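Local coordinates for protein beta-lactamase/D-alanine Carboxypeptidase (Yersinia pestis, PDB 3RJU) that probably acts as a serine beta-lactamase or D-alanine carboxypeptidase, hydrolysing beta-lactams or trimming peptidoglycan peptides, at residues D295-M300 against L345-V350; Y312-P317 against G341-V346. All blocks are in the same frame, centred on the assembly; numbering follows the deposited sequence.

Interaction 1 (D295-M300 against L345-V350); sequences DLPGIM and LVAELV
Leu-296 comes closest to the helix at Ala-347, where the two CA atoms are 5.3 Å apart, near enough for a loop to lie almost on a helix backbone. Residues 295-298 form that loop, and Ile-299 and Met-300 begin a strand; opposite them runs the last stretch of the C-terminal helix, whose turns are closed by bonds such as Val-350 N to Val-346 O. No hydrogen bond links the two segments, so the contact rests on apolar packing. The small Ala-347 permits the close approach: its CB sits 3.4 Å from the carbonyl O of Asp-295 and 3.8 Å from CD of Pro-297, and CD2 of Leu-296 reaches the same methyl. The proline ring carries most of the rest. Its CG touches two valine methyls from successive turns, 4.0 Å from CG1 of Val-346 and 4.1 Å from CG2 of Val-350. Val-346 can offer that methyl because CG1 stands opposite its own backbone N (chi1 168°), and the same branch looks more distantly onto CG1 of Ile-299. Around this patch, Val-316 of strand 309-316 touches Pro-297, Val-346 and Val-350 alike, while strand 321-328 supports the two valines through Val-323 and Ile-321. Leu-345 and Leu-349 pack instead on Ile-9 of the N-terminal helix 6-20.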
loop_
_atom_site.group_PDB
_atom_site.type_symbol
_atom_site.label_atom_id
_atom_site.label_comp_id
_atom_site.label_asym_id
_atom_site.label_seq_id
_atom_site.Cartn_x
_atom_site.Cartn_y
_atom_site.Cartn_z
ATOM N N ASP A 295 -16.980 -16.218 9.049
ATOM C CA ASP A 295 -16.030 -16.706 10.028
ATOM C C ASP A 295 -14.753 -15.879 10.003
ATOM O O ASP A 295 -13.696 -16.353 10.432
ATOM C CB ASP A 295 -15.695 -18.156 9.713
ATOM C CG ASP A 295 -15.722 -18.434 8.232
ATOM O OD1 ASP A 295 -14.881 -17.859 7.509
ATOM O OD2 ASP A 295 -16.593 -19.215 7.788
ATOM N N LEU A 296 -14.837 -14.650 9.497
ATOM C CA LEU A 296 -13.651 -13.807 9.446
ATOM C C LEU A 296 -13.712 -12.744 10.542
ATOM O O LEU A 296 -14.792 -12.250 10.877
ATOM C CB LEU A 296 -13.526 -13.125 8.087
ATOM C CG LEU A 296 -13.347 -14.032 6.869
ATOM C CD1 LEU A 296 -13.287 -13.190 5.599
ATOM C CD2 LEU A 296 -12.095 -14.920 6.995
ATOM N N PRO A 297 -12.554 -12.400 11.119
ATOM C CA PRO A 297 -12.503 -11.323 12.111
ATOM C C PRO A 297 -12.501 -9.949 11.438
ATOM O O PRO A 297 -12.462 -9.879 10.209
ATOM C CB PRO A 297 -11.168 -11.569 12.806
ATOM C CG PRO A 297 -10.293 -12.152 11.731
ATOM C CD PRO A 297 -11.228 -13.012 10.892
ATOM N N GLY A 298 -12.573 -8.882 12.230
ATOM C CA GLY A 298 -12.410 -7.537 11.701
ATOM C C GLY A 298 -10.959 -7.372 11.308
ATOM O O GLY A 298 -10.058 -7.653 12.099
ATOM N N ILE A 299 -10.741 -6.929 10.076
ATOM C CA ILE A 299 -9.421 -6.919 9.482
ATOM C C ILE A 299 -9.107 -5.550 8.897
ATOM O O ILE A 299 -9.935 -4.960 8.198
ATOM C CB ILE A 299 -9.354 -7.987 8.350
ATOM C CG1 ILE A 299 -9.354 -9.403 8.960
ATOM C CG2 ILE A 299 -8.130 -7.759 7.437
ATOM C CD1 ILE A 299 -9.579 -10.518 7.935
HETATM N N MSE A 300 -7.915 -5.046 9.211
HETATM C CA MSE A 300 -7.342 -3.867 8.571
HETATM C C MSE A 300 -6.444 -4.373 7.456
HETATM O O MSE A 300 -5.555 -5.204 7.704
HETATM C CB MSE A 300 -6.484 -3.071 9.571
HETATM C CG MSE A 300 -7.272 -2.398 10.649
HETATM SE SE MSE A 300 -8.328 -0.926 9.936
HETATM C CE MSE A 300 -6.928 0.350 9.706
ATOM N N LEU A 345 -6.356 -17.614 6.853
ATOM C CA LEU A 345 -5.221 -17.825 7.749
ATOM C C LEU A 345 -5.348 -16.923 8.987
ATOM O O LEU A 345 -5.189 -17.376 10.122
ATOM C CB LEU A 345 -3.902 -17.551 7.023
ATOM C CG LEU A 345 -2.620 -17.510 7.878
ATOM C CD1 LEU A 345 -2.404 -18.801 8.684
ATOM C CD2 LEU A 345 -1.423 -17.230 6.985
ATOM N N VAL A 346 -5.632 -15.643 8.757
ATOM C CA VAL A 346 -5.774 -14.695 9.862
ATOM C C VAL A 346 -6.898 -15.162 10.803
ATOM O O VAL A 346 -6.769 -15.098 12.032
ATOM C CB VAL A 346 -6.034 -13.260 9.344
ATOM C CG1 VAL A 346 -6.480 -12.347 10.473
ATOM C CG2 VAL A 346 -4.772 -12.703 8.688
ATOM N N ALA A 347 -7.975 -15.676 10.224
ATOM C CA ALA A 347 -9.110 -16.148 11.023
ATOM C C ALA A 347 -8.698 -17.317 11.926
ATOM O O ALA A 347 -9.143 -17.413 13.078
ATOM C CB ALA A 347 -10.275 -16.559 10.125
ATOM N N GLU A 348 -7.845 -18.205 11.413
ATOM C CA GLU A 348 -7.365 -19.303 12.245
ATOM C C GLU A 348 -6.396 -18.792 13.325
ATOM O O GLU A 348 -6.434 -19.248 14.468
ATOM C CB GLU A 348 -6.720 -20.401 11.393
ATOM C CG GLU A 348 -6.336 -21.670 12.205
ATOM C CD GLU A 348 -7.534 -22.388 12.830
ATOM O OE1 GLU A 348 -8.646 -22.305 12.266
ATOM O OE2 GLU A 348 -7.353 -23.048 13.888
ATOM N N LEU A 349 -5.543 -17.830 12.965
ATOM C CA LEU A 349 -4.576 -17.300 13.913
ATOM C C LEU A 349 -5.228 -16.582 15.094
ATOM O O LEU A 349 -4.689 -16.611 16.200
ATOM C CB LEU A 349 -3.545 -16.399 13.228
ATOM C CG LEU A 349 -2.564 -17.060 12.263
ATOM C CD1 LEU A 349 -1.844 -15.994 11.446
ATOM C CD2 LEU A 349 -1.550 -17.971 12.982
ATOM N N VAL A 350 -6.377 -15.944 14.882
ATOM C CA VAL A 350 -6.980 -15.202 15.994
ATOM C C VAL A 350 -7.693 -16.074 17.033
ATOM O O VAL A 350 -8.032 -15.585 18.108
ATOM C CB VAL A 350 -7.956 -14.077 15.522
ATOM C CG1 VAL A 350 -7.223 -13.019 14.673
ATOM C CG2 VAL A 350 -9.159 -14.668 14.810
#

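Interaction 2 (Y312-P317 against G341-V346); sequences YMAMVP and GVNQLV
Val-342 meets Tyr-312 at the rim of its ring, with CG1 3.7 Å from CD2 of the tyrosine and CB close to the ring plane. The same methyl reaches CB of Ala-314 at 3.9 Å, so one branch of the valine serves two residues of the strand. Asn-343 adds the polar element. Its OD1 accepts a hydrogen bond from OH of Tyr-312 (2.7 Å), used in the carbonyl plane on a lone pair at a C=O...donor angle of 112°. Amide and ring are steeply turned, their planes 74° apart. Tyr-312 extends to this point with CG anti to its N (chi1 -177°), and the bond gives the hydroxyl of this buried tyrosine a partner. The setting is the alpha-beta sandwich of the serine beta-lactamase and penicillin-binding-protein fold, where the C-terminal helix lies on an antiparallel sheet; here helix and strand 312-316 run nearly parallel, at 20°, with axes 8.9 Å apart. A turn further on, CG2 of Val-346 lies 4.3 Å from CB of Ala-314, and CG1 of Val-346 meets CG2 of Val-316 at 3.5 Å. Met-313 and Met-315, both selenomethionines, leave the strand on its other face and pack on helix 233-241.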
loop_
_atom_site.group_PDB
_atom_site.type_symbol
_atom_site.label_atom_id
_atom_site.label_comp_id
_atom_site.label_asym_id
_atom_site.label_seq_id
_atom_site.Cartn_x
_atom_site.Cartn_y
_atom_site.Cartn_z
ATOM N N TYR A 312 -0.644 -8.223 -0.538
ATOM C CA TYR A 312 -1.755 -8.039 0.376
ATOM C C TYR A 312 -1.215 -8.019 1.786
ATOM O O TYR A 312 -0.332 -8.819 2.150
ATOM C CB TYR A 312 -2.762 -9.173 0.195
ATOM C CG TYR A 312 -4.029 -9.091 1.026
ATOM C CD1 TYR A 312 -4.876 -7.971 0.950
ATOM C CD2 TYR A 312 -4.397 -10.143 1.878
ATOM C CE1 TYR A 312 -6.049 -7.910 1.693
ATOM C CE2 TYR A 312 -5.573 -10.087 2.623
ATOM C CZ TYR A 312 -6.388 -8.966 2.534
ATOM O OH TYR A 312 -7.558 -8.888 3.275
HETATM N N MSE A 313 -1.742 -7.107 2.593
HETATM C CA MSE A 313 -1.418 -7.084 4.007
HETATM C C MSE A 313 -2.730 -7.080 4.773
HETATM O O MSE A 313 -3.628 -6.295 4.450
HETATM C CB MSE A 313 -0.610 -5.831 4.372
HETATM C CG MSE A 313 -0.214 -5.802 5.843
HETATM SE SE MSE A 313 0.947 -4.322 6.296
HETATM C CE MSE A 313 2.451 -4.756 5.145
ATOM N N ALA A 314 -2.858 -7.973 5.751
ATOM C CA ALA A 314 -4.081 -8.064 6.538
ATOM C C ALA A 314 -3.672 -8.163 7.988
ATOM O O ALA A 314 -2.789 -8.956 8.335
ATOM C CB ALA A 314 -4.892 -9.306 6.131
HETATM N N MSE A 315 -4.308 -7.402 8.864
HETATM C CA MSE A 315 -3.927 -7.536 10.251
HETATM C C MSE A 315 -5.073 -7.286 11.195
HETATM O O MSE A 315 -6.073 -6.644 10.844
HETATM C CB MSE A 315 -2.761 -6.615 10.591
HETATM C CG MSE A 315 -3.092 -5.146 10.490
HETATM SE SE MSE A 315 -1.721 -4.019 11.300
HETATM C CE MSE A 315 -0.262 -4.297 10.031
ATOM N N VAL A 316 -4.898 -7.803 12.404
ATOM C CA VAL A 316 -5.859 -7.643 13.472
ATOM C C VAL A 316 -5.042 -7.044 14.612
ATOM O O VAL A 316 -4.475 -7.765 15.430
ATOM C CB VAL A 316 -6.494 -9.002 13.880
ATOM C CG1 VAL A 316 -7.527 -8.800 14.991
ATOM C CG2 VAL A 316 -7.135 -9.661 12.674
ATOM N N PRO A 317 -4.913 -5.713 14.620
ATOM C CA PRO A 317 -3.933 -5.086 15.506
ATOM C C PRO A 317 -4.164 -5.386 16.984
ATOM O O PRO A 317 -3.211 -5.517 17.734
ATOM C CB PRO A 317 -4.102 -3.584 15.219
ATOM C CG PRO A 317 -4.668 -3.532 13.846
ATOM C CD PRO A 317 -5.547 -4.736 13.709
ATOM N N GLY A 341 -7.226 -16.555 0.940
ATOM C CA GLY A 341 -6.444 -17.497 1.724
ATOM C C GLY A 341 -5.776 -16.835 2.919
ATOM O O GLY A 341 -5.749 -17.390 4.019
ATOM N N VAL A 342 -5.225 -15.641 2.706
ATOM C CA VAL A 342 -4.655 -14.883 3.818
ATOM C C VAL A 342 -5.710 -14.565 4.884
ATOM O O VAL A 342 -5.453 -14.712 6.079
ATOM C CB VAL A 342 -3.948 -13.597 3.324
ATOM C CG1 VAL A 342 -3.675 -12.638 4.481
ATOM C CG2 VAL A 342 -2.657 -13.952 2.564
ATOM N N ASN A 343 -6.900 -14.148 4.463
ATOM C CA ASN A 343 -7.940 -13.815 5.429
ATOM C C ASN A 343 -8.340 -15.031 6.256
ATOM O O ASN A 343 -8.555 -14.934 7.464
ATOM C CB ASN A 343 -9.159 -13.189 4.741
ATOM C CG ASN A 343 -8.856 -11.817 4.164
ATOM O OD1 ASN A 343 -7.984 -11.092 4.686
ATOM N ND2 ASN A 343 -9.561 -11.449 3.076
ATOM N N GLN A 344 -8.418 -16.184 5.602
ATOM C CA GLN A 344 -8.725 -17.409 6.324
ATOM C C GLN A 344 -7.604 -17.816 7.273
ATOM O O GLN A 344 -7.869 -18.317 8.368
ATOM C CB GLN A 344 -9.061 -18.528 5.347
ATOM C CG GLN A 344 -10.356 -18.255 4.629
ATOM C CD GLN A 344 -10.626 -19.226 3.512
ATOM O OE1 GLN A 344 -10.067 -20.327 3.478
ATOM N NE2 GLN A 344 -11.493 -18.833 2.585
ATOM N N LEU A 345 -6.356 -17.614 6.853
ATOM C CA LEU A 345 -5.221 -17.825 7.749
ATOM C C LEU A 345 -5.348 -16.923 8.987
ATOM O O LEU A 345 -5.189 -17.376 10.122
ATOM C CB LEU A 345 -3.902 -17.551 7.023
ATOM C CG LEU A 345 -2.620 -17.510 7.878
ATOM C CD1 LEU A 345 -2.404 -18.801 8.684
ATOM C CD2 LEU A 345 -1.423 -17.230 6.985
ATOM N N VAL A 346 -5.632 -15.643 8.757
ATOM C CA VAL A 346 -5.774 -14.695 9.862
ATOM C C VAL A 346 -6.898 -15.162 10.803
ATOM O O VAL A 346 -6.769 -15.098 12.032
ATOM C CB VAL A 346 -6.034 -13.260 9.344
ATOM C CG1 VAL A 346 -6.480 -12.347 10.473
ATOM C CG2 VAL A 346 -4.772 -12.703 8.688
#

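Centred about 6 Å apart, interactions 1 and 2 are adjoining parts of one helix-on-sheet interface. Both end on helix 336-349 and share Leu-345 and Val-346; their other partners come earlier in the chain, on strand 309-316 and on strand 299-306 with the loop leading into it, the two strands being antiparallel neighbours in the eight-stranded sheet. Met-300 O and Met-315 N, 2.8 Å apart, probably join these strands by a hydrogen bond. Residues 312-317 with 341-346 form the buried portion, whereas 295-300 with 345-350 lie farther from the chain's centre and are partly exposed. Together they illustrate how one C-terminal helix can pack on a strand and on the loop leading into its neighbour.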